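Local coordinates for phosphate binding protein (Planctomyces limnophilus, PDB 4JWO) that probably binds phosphate as the substrate-binding component of a system that transports it across the cytoplasmic membrane, at residues A[59-72]-A[86-98]. Sequence-based numbering, arbitrary orientation.
With SO4 (sulfate ion), chain B.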
# COMPACT_ATOMS: atom_id res chain seq x y z
N ILE A 59 6.01 -29.72 8.93
CA ILE A 59 5.68 -28.86 7.80
C ILE A 59 6.94 -28.60 6.96
O ILE A 59 7.99 -28.28 7.50
CB ILE A 59 5.08 -27.52 8.28
CG1 ILE A 59 3.65 -27.72 8.78
CG2 ILE A 59 5.08 -26.50 7.17
CD1 ILE A 59 2.71 -28.29 7.74
N SER A 60 6.83 -28.75 5.64
CA SER A 60 7.99 -28.61 4.76
C SER A 60 7.67 -28.21 3.32
O SER A 60 6.52 -28.30 2.88
CB SER A 60 8.80 -29.91 4.75
OG SER A 60 8.12 -30.91 4.00
N GLY A 61 8.69 -27.79 2.59
CA GLY A 61 8.55 -27.48 1.17
C GLY A 61 8.89 -26.05 0.79
O GLY A 61 9.25 -25.23 1.63
N THR A 62 8.78 -25.77 -0.51
CA THR A 62 9.05 -24.43 -1.03
C THR A 62 7.75 -23.72 -1.38
O THR A 62 6.87 -24.30 -2.01
CB THR A 62 9.93 -24.49 -2.29
OG1 THR A 62 11.11 -25.26 -2.01
CG2 THR A 62 10.33 -23.09 -2.74
N ILE A 63 7.64 -22.46 -0.95
CA ILE A 63 6.52 -21.61 -1.32
C ILE A 63 7.06 -20.44 -2.14
O ILE A 63 7.90 -19.68 -1.66
CB ILE A 63 5.80 -21.07 -0.07
CG1 ILE A 63 5.48 -22.20 0.90
CG2 ILE A 63 4.52 -20.33 -0.46
CD1 ILE A 63 4.98 -21.72 2.25
N ALA A 64 6.60 -20.31 -3.37
CA ALA A 64 7.00 -19.20 -4.22
C ALA A 64 6.00 -18.06 -4.09
O ALA A 64 4.85 -18.20 -4.52
CB ALA A 64 7.10 -19.65 -5.67
N VAL A 65 6.43 -16.95 -3.50
CA VAL A 65 5.59 -15.76 -3.32
C VAL A 65 6.08 -14.65 -4.24
O VAL A 65 7.29 -14.48 -4.42
CB VAL A 65 5.64 -15.25 -1.86
CG1 VAL A 65 4.66 -14.08 -1.65
CG2 VAL A 65 5.32 -16.37 -0.89
N ASP A 66 5.16 -13.91 -4.84
CA ASP A 66 5.52 -12.80 -5.71
C ASP A 66 4.47 -11.73 -5.50
O ASP A 66 3.62 -11.87 -4.63
CB ASP A 66 5.54 -13.26 -7.17
CG ASP A 66 6.39 -12.37 -8.06
OD1 ASP A 66 6.57 -11.19 -7.73
OD2 ASP A 66 6.87 -12.87 -9.11
N GLY A 67 4.54 -10.65 -6.27
CA GLY A 67 3.49 -9.65 -6.22
C GLY A 67 3.97 -8.23 -6.03
O GLY A 67 5.10 -7.88 -6.38
N SER A 68 3.07 -7.43 -5.46
CA SER A 68 3.19 -6.00 -5.24
C SER A 68 4.39 -5.59 -4.39
O SER A 68 4.75 -6.27 -3.44
CB SER A 68 1.91 -5.54 -4.54
OG SER A 68 1.95 -4.18 -4.15
N SER A 69 5.01 -4.46 -4.74
CA SER A 69 6.01 -3.86 -3.86
C SER A 69 5.38 -3.47 -2.52
O SER A 69 6.08 -3.41 -1.51
CB SER A 69 6.65 -2.64 -4.52
OG SER A 69 5.68 -1.61 -4.66
N THR A 70 4.08 -3.19 -2.49
CA THR A 70 3.46 -2.82 -1.23
C THR A 70 3.08 -4.01 -0.35
O THR A 70 2.97 -3.88 0.86
CB THR A 70 2.26 -1.85 -1.39
OG1 THR A 70 1.26 -2.44 -2.22
CG2 THR A 70 2.73 -0.56 -2.03
N VAL A 71 2.89 -5.18 -0.96
CA VAL A 71 2.62 -6.37 -0.18
C VAL A 71 3.94 -7.06 0.21
O VAL A 71 4.01 -7.73 1.23
CB VAL A 71 1.66 -7.33 -0.90
CG1 VAL A 71 1.34 -8.56 -0.04
CG2 VAL A 71 0.37 -6.58 -1.27
N PHE A 72 4.99 -6.82 -0.58
CA PHE A 72 6.34 -7.35 -0.31
C PHE A 72 6.79 -7.28 1.16
O PHE A 72 7.26 -8.28 1.70
CB PHE A 72 7.39 -6.68 -1.23
CG PHE A 72 8.76 -7.31 -1.19
CD1 PHE A 72 9.04 -8.44 -1.94
CD2 PHE A 72 9.78 -6.74 -0.45
CE1 PHE A 72 10.31 -9.01 -1.93
CE2 PHE A 72 11.06 -7.31 -0.44
CZ PHE A 72 11.32 -8.45 -1.18
N PHE A 86 9.10 -22.65 11.22
CA PHE A 86 9.05 -23.86 10.41
C PHE A 86 10.28 -23.99 9.51
O PHE A 86 10.21 -23.68 8.32
CB PHE A 86 7.80 -23.86 9.53
CG PHE A 86 6.51 -23.88 10.31
CD1 PHE A 86 6.23 -24.91 11.19
CD2 PHE A 86 5.56 -22.88 10.13
CE1 PHE A 86 5.04 -24.93 11.90
CE2 PHE A 86 4.37 -22.90 10.83
CZ PHE A 86 4.11 -23.93 11.72
N PRO A 87 11.42 -24.45 10.07
CA PRO A 87 12.72 -24.41 9.38
C PRO A 87 12.80 -25.22 8.08
O PRO A 87 13.70 -24.97 7.28
CB PRO A 87 13.68 -25.00 10.42
CG PRO A 87 12.99 -24.85 11.73
CD PRO A 87 11.53 -25.03 11.42
N GLU A 88 11.88 -26.16 7.88
CA GLU A 88 11.91 -27.00 6.68
C GLU A 88 11.08 -26.41 5.55
O GLU A 88 10.84 -27.07 4.53
CB GLU A 88 11.42 -28.41 7.01
CG GLU A 88 12.36 -29.16 7.94
CD GLU A 88 11.63 -30.18 8.79
OE1 GLU A 88 11.34 -29.87 9.96
OE2 GLU A 88 11.36 -31.30 8.28
N VAL A 89 10.65 -25.16 5.73
CA VAL A 89 9.94 -24.43 4.70
C VAL A 89 10.83 -23.32 4.15
O VAL A 89 11.36 -22.51 4.91
CB VAL A 89 8.66 -23.79 5.26
CG1 VAL A 89 7.79 -23.28 4.13
CG2 VAL A 89 7.91 -24.80 6.08
N LYS A 90 10.99 -23.30 2.83
CA LYS A 90 11.74 -22.22 2.20
C LYS A 90 10.80 -21.30 1.45
O LYS A 90 10.05 -21.73 0.57
CB LYS A 90 12.81 -22.77 1.25
CG LYS A 90 13.74 -21.70 0.67
CD LYS A 90 14.88 -22.32 -0.15
CE LYS A 90 14.39 -22.85 -1.50
NZ LYS A 90 14.67 -21.90 -2.63
N LEU A 91 10.83 -20.02 1.81
CA LEU A 91 10.03 -19.00 1.15
C LEU A 91 10.93 -18.18 0.23
O LEU A 91 11.96 -17.66 0.67
CB LEU A 91 9.40 -18.06 2.18
CG LEU A 91 8.14 -18.44 2.97
CD1 LEU A 91 6.94 -18.51 2.07
CD2 LEU A 91 8.32 -19.74 3.73
N THR A 92 10.56 -18.09 -1.04
CA THR A 92 11.19 -17.13 -1.93
C THR A 92 10.17 -16.03 -2.19
O THR A 92 9.04 -16.31 -2.59
CB THR A 92 11.63 -17.76 -3.27
OG1 THR A 92 10.49 -18.29 -3.95
CG2 THR A 92 12.63 -18.88 -3.01
N VAL A 93 10.56 -14.79 -1.95
CA VAL A 93 9.65 -13.67 -2.13
C VAL A 93 10.16 -12.74 -3.21
O VAL A 93 11.24 -12.16 -3.07
CB VAL A 93 9.44 -12.87 -0.82
CG1 VAL A 93 8.35 -11.84 -1.01
CG2 VAL A 93 9.08 -13.79 0.33
N ALA A 94 9.39 -12.62 -4.28
CA ALA A 94 9.77 -11.76 -5.40
C ALA A 94 8.85 -10.56 -5.44
O ALA A 94 7.88 -10.48 -4.69
CB ALA A 94 9.69 -12.53 -6.70
N MSE A 95 9.15 -9.63 -6.34
CA MSE A 95 8.43 -8.37 -6.38
C MSE A 95 8.15 -7.93 -7.81
O MSE A 95 8.57 -6.85 -8.23
CB MSE A 95 9.27 -7.31 -5.66
CG MSE A 95 8.46 -6.17 -5.12
SE MSE A 95 9.68 -4.90 -4.28
CE MSE A 95 10.41 -4.17 -5.90
N SER A 96 7.44 -8.76 -8.55
CA SER A 96 7.16 -8.51 -9.96
C SER A 96 6.12 -7.42 -10.19
O SER A 96 5.94 -6.95 -11.32
CB SER A 96 6.71 -9.79 -10.66
OG SER A 96 7.73 -10.76 -10.58
N GLY A 97 5.43 -7.02 -9.12
CA GLY A 97 4.35 -6.06 -9.21
C GLY A 97 3.02 -6.78 -9.10
O GLY A 97 2.98 -8.00 -9.13
N THR A 98 1.93 -6.04 -8.96
CA THR A 98 0.62 -6.68 -8.86
C THR A 98 0.29 -7.39 -10.16
O THR A 98 -0.03 -8.57 -10.16
CB THR A 98 -0.50 -5.69 -8.52
OG1 THR A 98 -0.31 -5.19 -7.18
CG2 THR A 98 -1.84 -6.38 -8.59
S SO4 B . 2.11 -2.54 -7.54
O1 SO4 B . 2.31 -1.11 -7.33
O2 SO4 B . 1.01 -3.04 -6.73
O3 SO4 B . 1.78 -2.74 -8.94
O4 SO4 B . 3.34 -3.24 -7.17
O HOH W 1 9.14 -16.21 -5.46
O HOH W 2 5.71 -8.96 -3.23
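The side chain of D66 grips S96, in the loop 94-97 that follows strand 89-93, with both carboxylate oxygens, at the C-terminal end of a parallel strand pair. S96 N donates to D66 OD1 in a nearly straight bond (168° at the hydrogen), and S96 OG to D66 OD2 at 2.7 Å, each bond using a syn lone pair. The two strands, 61-67 and 89-93, belong to a beta-alpha-beta unit of the periplasmic binding protein fold, with helix 72-85 as the crossover; their short axes run nearly parallel, 4.7 Å apart. Six backbone bonds alternate from G61 N to E88 O through to A94 N to V65 O.

D66 CG stands anti to the backbone N (chi1 -158°), which swings the carboxylate to the loop 94-97; G67 N also reaches OD1, from the anti side and somewhat out of the carboxylate plane. With an alanine here, S96 N, S96 OG and G67 N would probably all lose their carboxylate acceptor, leaving the loop freer to shift. G97 N meets G67 O from above the carbonyl plane.

On the side facing helix 72-85, L91 CD1 packs against I63 CB at 3.5 Å and reaches V65 CG2. The F72 ring puts its edge to the carbonyl oxygens of V93 and A94, while SE of selenomethionine M95 sits over one face, 21° off the normal, a Met-aromatic contact.

Beyond these strands, 112-115 pairs with the other edge of 61-67. Past the C-terminal ends of strands 61-67, 89-93 and 112-115 a sulfate, probably from the crystallisation liquor, receives bonds from S69 N, T98 N, T98 OG1 and S116 OG, consistent with a phosphate site. S68 OG closes an ST turn, accepting from T70 N at 2.9 Å.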